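Local coordinates for protein probable GTPase engC (Thermotoga maritima, PDB 1U0L) that probably assists late maturation of the 30S ribosomal subunit as a circularly permuted GTPase that hydrolyses GTP slowly, at residues D86-V92 against L116-I122; L167-T173 against F221-V226; L9-V15 against D53-P59. All blocks are in the same frame, centred on the assembly; numbering follows the deposited sequence.

Interaction 1: residues D86-V92 against L116-I122; sequences DQVILVV and LETVMVI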
loop_
_atom_site.group_PDB
_atom_site.type_symbol
_atom_site.label_atom_id
_atom_site.label_comp_id
_atom_site.label_asym_id
_atom_site.label_seq_id
_atom_site.Cartn_x
_atom_site.Cartn_y
_atom_site.Cartn_z
ATOM N N ASP A 86 1.872 -0.964 -6.955
ATOM C CA ASP A 86 3.309 -1.085 -6.705
ATOM C C ASP A 86 3.648 -0.602 -5.309
ATOM O O ASP A 86 4.323 -1.292 -4.557
ATOM C CB ASP A 86 4.135 -0.236 -7.670
ATOM C CG ASP A 86 3.619 -0.270 -9.079
ATOM O OD1 ASP A 86 3.307 -1.376 -9.563
ATOM O OD2 ASP A 86 3.537 0.810 -9.707
ATOM N N GLN A 87 3.187 0.599 -4.967
ATOM C CA GLN A 87 3.498 1.184 -3.670
ATOM C C GLN A 87 2.404 1.442 -2.672
ATOM O O GLN A 87 1.234 1.649 -3.001
ATOM C CB GLN A 87 4.226 2.514 -3.832
ATOM C CG GLN A 87 5.673 2.402 -4.154
ATOM C CD GLN A 87 6.334 3.751 -4.214
ATOM O OE1 GLN A 87 5.793 4.691 -4.797
ATOM N NE2 GLN A 87 7.515 3.858 -3.620
ATOM N N VAL A 88 2.859 1.467 -1.428
ATOM C CA VAL A 88 2.052 1.745 -0.269
ATOM C C VAL A 88 2.750 2.935 0.344
ATOM O O VAL A 88 3.941 2.858 0.669
ATOM C CB VAL A 88 2.111 0.621 0.736
ATOM C CG1 VAL A 88 1.425 1.053 2.016
ATOM C CG2 VAL A 88 1.463 -0.615 0.156
ATOM N N ILE A 89 2.040 4.052 0.454
ATOM C CA ILE A 89 2.618 5.236 1.075
ATOM C C ILE A 89 2.031 5.177 2.459
ATOM O O ILE A 89 0.829 5.382 2.645
ATOM C CB ILE A 89 2.167 6.506 0.401
ATOM C CG1 ILE A 89 2.545 6.474 -1.081
ATOM C CG2 ILE A 89 2.796 7.688 1.104
ATOM C CD1 ILE A 89 4.053 6.475 -1.353
ATOM N N LEU A 90 2.880 4.853 3.424
ATOM C CA LEU A 90 2.438 4.714 4.800
ATOM C C LEU A 90 2.619 6.017 5.556
ATOM O O LEU A 90 3.728 6.364 5.961
ATOM C CB LEU A 90 3.218 3.588 5.483
ATOM C CG LEU A 90 2.397 2.673 6.396
ATOM C CD1 LEU A 90 3.321 1.753 7.253
ATOM C CD2 LEU A 90 1.532 3.548 7.273
ATOM N N VAL A 91 1.529 6.752 5.724
ATOM C CA VAL A 91 1.626 8.005 6.441
ATOM C C VAL A 91 1.459 7.733 7.925
ATOM O O VAL A 91 0.478 7.139 8.373
ATOM C CB VAL A 91 0.606 9.029 5.926
ATOM C CG1 VAL A 91 0.584 10.239 6.816
ATOM C CG2 VAL A 91 1.005 9.461 4.543
ATOM N N VAL A 92 2.460 8.165 8.674
ATOM C CA VAL A 92 2.515 7.954 10.100
ATOM C C VAL A 92 2.548 9.261 10.872
ATOM O O VAL A 92 3.041 10.277 10.392
ATOM C CB VAL A 92 3.748 7.089 10.425
ATOM C CG1 VAL A 92 4.344 7.472 11.764
ATOM C CG2 VAL A 92 3.348 5.623 10.398
ATOM N N LEU A 116 4.485 -5.321 -2.100
ATOM C CA LEU A 116 4.475 -3.928 -2.533
ATOM C C LEU A 116 5.635 -3.160 -1.931
ATOM O O LEU A 116 6.105 -3.470 -0.844
ATOM C CB LEU A 116 3.165 -3.244 -2.113
ATOM C CG LEU A 116 1.844 -3.956 -2.430
ATOM C CD1 LEU A 116 0.659 -3.190 -1.844
ATOM C CD2 LEU A 116 1.699 -4.087 -3.934
ATOM N N GLU A 117 6.112 -2.163 -2.658
ATOM C CA GLU A 117 7.176 -1.322 -2.156
ATOM C C GLU A 117 6.441 -0.450 -1.144
ATOM O O GLU A 117 5.283 -0.089 -1.361
ATOM C CB GLU A 117 7.727 -0.437 -3.274
ATOM C CG GLU A 117 8.477 -1.172 -4.347
ATOM C CD GLU A 117 9.788 -1.714 -3.838
ATOM O OE1 GLU A 117 9.765 -2.563 -2.922
ATOM O OE2 GLU A 117 10.845 -1.286 -4.352
ATOM N N THR A 118 7.092 -0.128 -0.035
ATOM C CA THR A 118 6.474 0.731 0.956
ATOM C C THR A 118 7.340 1.933 1.265
ATOM O O THR A 118 8.548 1.804 1.452
ATOM C CB THR A 118 6.201 -0.016 2.265
ATOM O OG1 THR A 118 4.953 -0.706 2.156
ATOM C CG2 THR A 118 6.143 0.951 3.438
ATOM N N VAL A 119 6.720 3.105 1.290
ATOM C CA VAL A 119 7.431 4.324 1.634
ATOM C C VAL A 119 6.756 4.918 2.859
ATOM O O VAL A 119 5.597 5.335 2.809
ATOM C CB VAL A 119 7.409 5.316 0.492
ATOM C CG1 VAL A 119 7.897 6.671 0.973
ATOM C CG2 VAL A 119 8.300 4.802 -0.606
ATOM N N MET A 120 7.488 4.924 3.967
ATOM C CA MET A 120 6.987 5.438 5.238
ATOM C C MET A 120 7.107 6.953 5.283
ATOM O O MET A 120 8.177 7.512 5.017
ATOM C CB MET A 120 7.775 4.809 6.397
ATOM C CG MET A 120 7.291 5.202 7.787
ATOM S SD MET A 120 8.012 4.218 9.145
ATOM C CE MET A 120 7.560 2.531 8.606
ATOM N N VAL A 121 6.005 7.620 5.606
ATOM C CA VAL A 121 6.025 9.079 5.687
ATOM C C VAL A 121 5.602 9.640 7.053
ATOM O O VAL A 121 4.421 9.609 7.399
ATOM C CB VAL A 121 5.099 9.735 4.625
ATOM C CG1 VAL A 121 5.178 11.238 4.776
ATOM C CG2 VAL A 121 5.478 9.307 3.204
ATOM N N ILE A 122 6.560 10.150 7.823
ATOM C CA ILE A 122 6.251 10.757 9.123
ATOM C C ILE A 122 5.709 12.150 8.801
ATOM O O ILE A 122 6.477 13.060 8.469
ATOM C CB ILE A 122 7.510 10.974 9.990
ATOM C CG1 ILE A 122 8.357 9.699 10.058
ATOM C CG2 ILE A 122 7.084 11.469 11.389
ATOM C CD1 ILE A 122 7.908 8.750 11.101
#
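V88 and V119 meet through their backbones in the middle of two parallel strands, 87-92 and 117-122, which helix 101-113 links into a beta-alpha-beta unit of the P-loop GTPase sheet. The amide of V119 reaches V88 O at 2.9 Å, nearly straight at 168°. Alternating bonds continue on both sides of this one, from E117 N on D86 O at the start to V92 N on V121 O at the far end, 2.7 Å long. The donors L90 N, V121 N and V92 N approach tilted out of the carbonyl plane. The strand axes are turned 22° against each other.

Side chains alternate between two faces, and beta-branched residues suit both because they favour extended backbone. On one face I89 lies alongside V119, its CD1 4.0 Å from V119 CB. With CG1 beside the backbone N (chi1 -58°), I89 CG2 is anti to that N, from where it meets V121 CG2 at 3.8 Å. Y166, L163 and L167 of helix 160-167 cover this face, while V91 packs against V180 of the probable GTP-binding loop. Helix 101-113 packs on the other face: A111 receives V88 and T118, L108 also touches T118, and I104 meets V92. D86 points its CB away from 116-122, and its carboxylate forms a salt bridge with K74 and accepts a hydrogen bond from I171 N, a tie to the neighbouring strand 171-175. At the start of the strands V88 and L116 cross at about a right angle, V88 CG2 resting 3.4 Å from L116 CD1.

Interaction 2: residues L167-T173 against F221-V226; sequences LKGKIST and FGGYVV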
loop_
_atom_site.group_PDB
_atom_site.type_symbol
_atom_site.label_atom_id
_atom_site.label_comp_id
_atom_site.label_asym_id
_atom_site.label_seq_id
_atom_site.Cartn_x
_atom_site.Cartn_y
_atom_site.Cartn_z
ATOM N N LEU A 167 6.508 8.701 -6.044
ATOM C CA LEU A 167 5.223 8.470 -6.674
ATOM C C LEU A 167 5.318 8.398 -8.185
ATOM O O LEU A 167 4.514 7.724 -8.828
ATOM C CB LEU A 167 4.246 9.563 -6.253
ATOM C CG LEU A 167 4.025 9.641 -4.742
ATOM C CD1 LEU A 167 3.116 10.827 -4.436
ATOM C CD2 LEU A 167 3.425 8.332 -4.231
ATOM N N LYS A 168 6.309 9.082 -8.746
ATOM C CA LYS A 168 6.521 9.103 -10.189
ATOM C C LYS A 168 6.353 7.743 -10.842
ATOM O O LYS A 168 6.924 6.751 -10.382
ATOM C CB LYS A 168 7.924 9.610 -10.521
ATOM C CG LYS A 168 8.058 11.105 -10.667
ATOM C CD LYS A 168 9.509 11.475 -10.915
ATOM C CE LYS A 168 9.654 12.936 -11.297
ATOM N NZ LYS A 168 9.084 13.843 -10.263
ATOM N N GLY A 169 5.566 7.726 -11.917
ATOM C CA GLY A 169 5.335 6.524 -12.694
ATOM C C GLY A 169 4.455 5.454 -12.103
ATOM O O GLY A 169 3.501 5.010 -12.735
ATOM N N LYS A 170 4.773 5.045 -10.885
ATOM C CA LYS A 170 4.045 3.985 -10.192
ATOM C C LYS A 170 2.572 4.236 -9.880
ATOM O O LYS A 170 2.072 5.351 -10.015
ATOM C CB LYS A 170 4.786 3.660 -8.898
ATOM C CG LYS A 170 6.261 3.411 -9.119
ATOM C CD LYS A 170 7.017 3.431 -7.818
ATOM C CE LYS A 170 8.518 3.320 -8.052
ATOM N NZ LYS A 170 9.292 3.589 -6.795
ATOM N N ILE A 171 1.881 3.168 -9.494
ATOM C CA ILE A 171 0.485 3.245 -9.081
ATOM C C ILE A 171 0.611 3.121 -7.564
ATOM O O ILE A 171 1.096 2.101 -7.068
ATOM C CB ILE A 171 -0.352 2.053 -9.616
ATOM C CG1 ILE A 171 -0.522 2.174 -11.132
ATOM C CG2 ILE A 171 -1.720 2.015 -8.923
ATOM C CD1 ILE A 171 -1.526 1.197 -11.712
ATOM N N SER A 172 0.209 4.149 -6.822
ATOM C CA SER A 172 0.356 4.084 -5.373
ATOM C C SER A 172 -0.906 4.131 -4.521
ATOM O O SER A 172 -1.921 4.700 -4.915
ATOM C CB SER A 172 1.310 5.185 -4.903
ATOM O OG SER A 172 2.657 4.850 -5.188
ATOM N N THR A 173 -0.832 3.511 -3.345
ATOM C CA THR A 173 -1.954 3.531 -2.414
ATOM C C THR A 173 -1.535 4.124 -1.065
ATOM O O THR A 173 -0.541 3.719 -0.462
ATOM C CB THR A 173 -2.550 2.135 -2.182
ATOM O OG1 THR A 173 -3.745 2.267 -1.404
ATOM C CG2 THR A 173 -1.567 1.242 -1.442
ATOM N N PHE A 221 2.895 14.603 -12.557
ATOM C CA PHE A 221 4.174 14.061 -12.984
ATOM C C PHE A 221 4.176 12.618 -13.454
ATOM O O PHE A 221 5.239 11.991 -13.508
ATOM C CB PHE A 221 5.164 14.217 -11.839
ATOM C CG PHE A 221 4.640 13.705 -10.528
ATOM C CD1 PHE A 221 4.587 12.337 -10.270
ATOM C CD2 PHE A 221 4.168 14.583 -9.566
ATOM C CE1 PHE A 221 4.068 11.858 -9.073
ATOM C CE2 PHE A 221 3.651 14.114 -8.371
ATOM C CZ PHE A 221 3.600 12.749 -8.123
ATOM N N GLY A 222 3.010 12.082 -13.794
ATOM C CA GLY A 222 2.958 10.708 -14.265
ATOM C C GLY A 222 2.945 9.709 -13.130
ATOM O O GLY A 222 3.817 9.709 -12.254
ATOM N N GLY A 223 1.951 8.835 -13.148
ATOM C CA GLY A 223 1.818 7.844 -12.101
ATOM C C GLY A 223 0.411 8.006 -11.573
ATOM O O GLY A 223 -0.270 8.969 -11.931
ATOM N N TYR A 224 -0.038 7.074 -10.745
ATOM C CA TYR A 224 -1.373 7.173 -10.192
ATOM C C TYR A 224 -1.401 6.858 -8.720
ATOM O O TYR A 224 -0.519 6.167 -8.200
ATOM C CB TYR A 224 -2.330 6.194 -10.847
ATOM C CG TYR A 224 -2.411 6.230 -12.342
ATOM C CD1 TYR A 224 -1.462 5.573 -13.130
ATOM C CD2 TYR A 224 -3.507 6.817 -12.975
ATOM C CE1 TYR A 224 -1.613 5.484 -14.511
ATOM C CE2 TYR A 224 -3.666 6.733 -14.356
ATOM C CZ TYR A 224 -2.721 6.061 -15.114
ATOM O OH TYR A 224 -2.920 5.922 -16.462
ATOM N N VAL A 225 -2.438 7.369 -8.062
ATOM C CA VAL A 225 -2.675 7.095 -6.654
ATOM C C VAL A 225 -4.156 6.767 -6.530
ATOM O O VAL A 225 -5.001 7.384 -7.183
ATOM C CB VAL A 225 -2.318 8.274 -5.723
ATOM C CG1 VAL A 225 -3.257 9.465 -5.960
ATOM C CG2 VAL A 225 -2.367 7.780 -4.266
ATOM N N VAL A 226 -4.459 5.782 -5.696
ATOM C CA VAL A 226 -5.830 5.338 -5.527
ATOM C C VAL A 226 -6.784 6.307 -4.852
ATOM O O VAL A 226 -6.414 7.128 -4.023
ATOM C CB VAL A 226 -5.882 3.978 -4.792
ATOM C CG1 VAL A 226 -7.217 3.297 -5.044
ATOM C CG2 VAL A 226 -4.748 3.079 -5.278
#
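S172 N donates to Y224 O at 165° within the parallel pairing of strands 171-173 and 224-226, where backbone bonds do most of the joining. Y224 N reaches K170 O at 2.8 Å, and V226 N reaches S172 O at 2.9 Å. Ahead of the strands, G169 N bonds to G222 O from above the carbonyl plane, 2.7 Å away.

Glycine suits the approaches to both strands: G169 has positive phi, and at G222 and G223 a CB would press on the carbonyl O of the residue before. At G223 it would also run into L167 O and K170 O.

Apolar contacts flank the backbone. L167 CB approaches the edge of the F221 ring, 3.6 Å from CE1, and the aliphatic part of K168 crosses the same ring at about a right angle, CG lying 3.7 Å from F221 CD1, though this lysine is poorly ordered. F221 holds its ring here with CG between the backbone N and the carbonyl carbon (chi1 50°); F219 stacks on it and I189 also touches it. On the face of I171 and Y224, I171 CG1 comes 4.1 Å from Y224 CD1, while the phenol OH reaches out to E26. T173 and V226 lie side by side, the methyl CG2 of V226 against T173 CB.

Strands paired in this way are the core of a P-loop GTPase: strand 171-175 runs into the probable phosphate-binding loop at G176, and the strand beside it, 224-226, probably corresponds to the one that leads into the DxxG motif of the family.

Interaction 3: residues L9-V15 against D53-P59; sequences LRRRGIV and DRVEYTP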
loop_
_atom_site.group_PDB
_atom_site.type_symbol
_atom_site.label_atom_id
_atom_site.label_comp_id
_atom_site.label_asym_id
_atom_site.label_seq_id
_atom_site.Cartn_x
_atom_site.Cartn_y
_atom_site.Cartn_z
ATOM N N LEU A 9 -8.768 -0.515 -33.902
ATOM C CA LEU A 9 -7.937 -1.731 -33.659
ATOM C C LEU A 9 -7.448 -1.817 -32.209
ATOM O O LEU A 9 -7.437 -0.821 -31.484
ATOM C CB LEU A 9 -6.731 -1.737 -34.607
ATOM C CG LEU A 9 -5.719 -2.869 -34.396
ATOM C CD1 LEU A 9 -6.361 -4.210 -34.735
ATOM C CD2 LEU A 9 -4.493 -2.622 -35.255
ATOM N N ARG A 10 -7.045 -3.021 -31.807
ATOM C CA ARG A 10 -6.538 -3.297 -30.464
ATOM C C ARG A 10 -5.646 -2.196 -29.883
ATOM O O ARG A 10 -4.611 -1.852 -30.457
ATOM C CB ARG A 10 -5.748 -4.611 -30.471
ATOM C CG ARG A 10 -6.583 -5.883 -30.468
ATOM C CD ARG A 10 -6.967 -6.275 -29.052
ATOM N NE ARG A 10 -7.497 -7.634 -28.967
ATOM C CZ ARG A 10 -8.631 -8.034 -29.534
ATOM N NH1 ARG A 10 -9.365 -7.179 -30.236
ATOM N NH2 ARG A 10 -9.037 -9.291 -29.396
ATOM N N ARG A 11 -6.059 -1.653 -28.740
ATOM C CA ARG A 11 -5.296 -0.618 -28.044
ATOM C C ARG A 11 -5.210 -0.972 -26.566
ATOM O O ARG A 11 -6.169 -1.475 -25.983
ATOM C CB ARG A 11 -5.947 0.761 -28.195
ATOM C CG ARG A 11 -5.834 1.366 -29.582
ATOM C CD ARG A 11 -6.035 2.877 -29.538
ATOM N NE ARG A 11 -4.809 3.614 -29.852
ATOM C CZ ARG A 11 -3.694 3.586 -29.123
ATOM N NH1 ARG A 11 -3.632 2.855 -28.017
ATOM N NH2 ARG A 11 -2.635 4.287 -29.504
ATOM N N ARG A 12 -4.057 -0.707 -25.966
ATOM C CA ARG A 12 -3.840 -1.003 -24.558
ATOM C C ARG A 12 -4.241 0.173 -23.677
ATOM O O ARG A 12 -4.034 1.335 -24.033
ATOM C CB ARG A 12 -2.370 -1.350 -24.318
ATOM C CG ARG A 12 -1.849 -2.415 -25.257
ATOM C CD ARG A 12 -0.370 -2.688 -25.042
ATOM N NE ARG A 12 -0.109 -3.529 -23.875
ATOM C CZ ARG A 12 -0.580 -4.765 -23.715
ATOM N NH1 ARG A 12 -1.350 -5.319 -24.645
ATOM N NH2 ARG A 12 -0.263 -5.456 -22.630
ATOM N N GLY A 13 -4.822 -0.145 -22.521
ATOM C CA GLY A 13 -5.245 0.878 -21.582
ATOM C C GLY A 13 -5.244 0.387 -20.145
ATOM O O GLY A 13 -5.129 -0.814 -19.889
ATOM N N ILE A 14 -5.359 1.322 -19.204
ATOM C CA ILE A 14 -5.401 0.994 -17.779
ATOM C C ILE A 14 -6.779 1.385 -17.266
ATOM O O ILE A 14 -7.229 2.501 -17.512
ATOM C CB ILE A 14 -4.352 1.794 -16.949
ATOM C CG1 ILE A 14 -2.941 1.592 -17.515
ATOM C CG2 ILE A 14 -4.365 1.320 -15.503
ATOM C CD1 ILE A 14 -2.655 2.366 -18.784
ATOM N N VAL A 15 -7.463 0.475 -16.582
ATOM C CA VAL A 15 -8.774 0.805 -16.029
ATOM C C VAL A 15 -8.587 1.823 -14.903
ATOM O O VAL A 15 -7.697 1.671 -14.069
ATOM C CB VAL A 15 -9.454 -0.399 -15.415
ATOM C CG1 VAL A 15 -10.761 0.044 -14.744
ATOM C CG2 VAL A 15 -9.685 -1.462 -16.479
ATOM N N ASP A 53 -6.509 -2.496 -13.454
ATOM C CA ASP A 53 -6.288 -3.598 -14.376
ATOM C C ASP A 53 -5.886 -3.065 -15.725
ATOM O O ASP A 53 -6.458 -2.081 -16.199
ATOM C CB ASP A 53 -7.539 -4.451 -14.530
ATOM C CG ASP A 53 -7.431 -5.754 -13.777
ATOM O OD1 ASP A 53 -6.283 -6.226 -13.608
ATOM O OD2 ASP A 53 -8.471 -6.314 -13.364
ATOM N N ARG A 54 -4.883 -3.703 -16.325
ATOM C CA ARG A 54 -4.404 -3.309 -17.641
ATOM C C ARG A 54 -5.268 -4.047 -18.659
ATOM O O ARG A 54 -5.495 -5.255 -18.525
ATOM C CB ARG A 54 -2.947 -3.718 -17.808
ATOM C CG ARG A 54 -2.016 -2.557 -18.067
ATOM C CD ARG A 54 -1.776 -1.751 -16.812
ATOM N NE ARG A 54 -0.836 -0.655 -17.033
ATOM C CZ ARG A 54 -0.186 -0.032 -16.056
ATOM N NH1 ARG A 54 -0.375 -0.404 -14.794
ATOM N NH2 ARG A 54 0.653 0.957 -16.337
ATOM N N VAL A 55 -5.764 -3.337 -19.668
ATOM C CA VAL A 55 -6.604 -3.989 -20.677
ATOM C C VAL A 55 -6.381 -3.524 -22.112
ATOM O O VAL A 55 -5.809 -2.457 -22.357
ATOM C CB VAL A 55 -8.113 -3.814 -20.362
ATOM C CG1 VAL A 55 -8.451 -4.496 -19.031
ATOM C CG2 VAL A 55 -8.478 -2.337 -20.343
ATOM N N GLU A 56 -6.830 -4.352 -23.055
ATOM C CA GLU A 56 -6.740 -4.041 -24.479
ATOM C C GLU A 56 -8.171 -4.039 -25.006
ATOM O O GLU A 56 -8.921 -4.994 -24.788
ATOM C CB GLU A 56 -5.867 -5.068 -25.203
ATOM C CG GLU A 56 -6.072 -6.507 -24.780
ATOM C CD GLU A 56 -5.081 -7.438 -25.454
ATOM O OE1 GLU A 56 -5.044 -7.467 -26.704
ATOM O OE2 GLU A 56 -4.339 -8.140 -24.737
ATOM N N TYR A 57 -8.545 -2.955 -25.681
ATOM C CA TYR A 57 -9.904 -2.783 -26.185
ATOM C C TYR A 57 -9.983 -2.312 -27.643
ATOM O O TYR A 57 -8.962 -2.021 -28.269
ATOM C CB TYR A 57 -10.617 -1.761 -25.302
ATOM C CG TYR A 57 -10.021 -0.367 -25.409
ATOM C CD1 TYR A 57 -10.728 0.671 -26.014
ATOM C CD2 TYR A 57 -8.740 -0.098 -24.928
ATOM C CE1 TYR A 57 -10.176 1.941 -26.140
ATOM C CE2 TYR A 57 -8.177 1.168 -25.051
ATOM C CZ TYR A 57 -8.899 2.187 -25.659
ATOM O OH TYR A 57 -8.340 3.446 -25.785
ATOM N N THR A 58 -11.209 -2.233 -28.165
ATOM C CA THR A 58 -11.462 -1.781 -29.536
ATOM C C THR A 58 -12.007 -0.354 -29.480
ATOM O O THR A 58 -13.068 -0.107 -28.912
ATOM C CB THR A 58 -12.495 -2.670 -30.248
ATOM O OG1 THR A 58 -12.000 -4.015 -30.321
ATOM C CG2 THR A 58 -12.762 -2.147 -31.653
ATOM N N PRO A 59 -11.283 0.600 -30.078
ATOM C CA PRO A 59 -11.660 2.017 -30.105
ATOM C C PRO A 59 -12.766 2.447 -31.063
ATOM O O PRO A 59 -12.524 3.292 -31.925
ATOM C CB PRO A 59 -10.343 2.723 -30.442
ATOM C CG PRO A 59 -9.276 1.706 -30.099
ATOM C CD PRO A 59 -9.903 0.430 -30.554
#
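I14 and R54 lie side by side, pointing the same way, as a non-hydrogen-bonded pair of the antiparallel strands 11-15 and 54-58. The side chain of R54 leaves its strand with CB and CG near G13 O, CG being 4.0 Å from it. A bend at chi2 (74°) then turns it along I14, bringing CD to 3.6 Å from I14 CG1. That methylene sits over one face of the guanidinium, near NE and 3.5 Å from CZ, with NH2 slightly farther off. At the tip NH1 packs on I171 of the GTPase domain, and the side chain also touches L71. Arginine suits this partly exposed place because its flat group can cover an apolar neighbour. A serine in its place would probably leave that side of I14 without its cover.

E56, on the same face, is met by R10 from the loop ahead of strand 11-15: NE meets OE1 in a salt bridge of 3.3 Å, at the edge of a guanidinium turned 81° from the carboxylate.

On the other face V55 and Y57 point inward. Glycine suits position 13 because a CB there would sit tight against the Y57 ring. V15 and V55 bring their CG2 methyls together, while the poorly ordered guanidinium of R11 leads away to salt bridges with D27 and E29.

Backbone bonds run from R11 N on Y57 O to V15 N on D53 O, closing the five-stranded OB fold of the N-terminal domain. Strand 22-27 borders the first strand, strand 65-70 the second, and Y57 packs on V25, I34 and C36.

From the N terminus, interaction 3 comes first, closing the chain between 15 and 53, with strands 22-27 and 33-38 inside that span, into the OB domain. Interaction 1 then closes the shorter excursion through helix 101-113, and interaction 2 spans the probable GTP-binding loop, helix 182-189, an unmodelled stretch at 197-209 and strand 216-218. The three follow in series, neither nesting nor crossing. Interactions 1 and 2 share one sheet, since strands 87-92 and 171-175 are neighbours, with I89 N probably hydrogen-bonded to T173 O at 2.8 Å. Interaction 2 also touches interaction 3 across the domain boundary, where Y224 OH packs near I14 CD1, so the OB domain rests against the GTPase sheet.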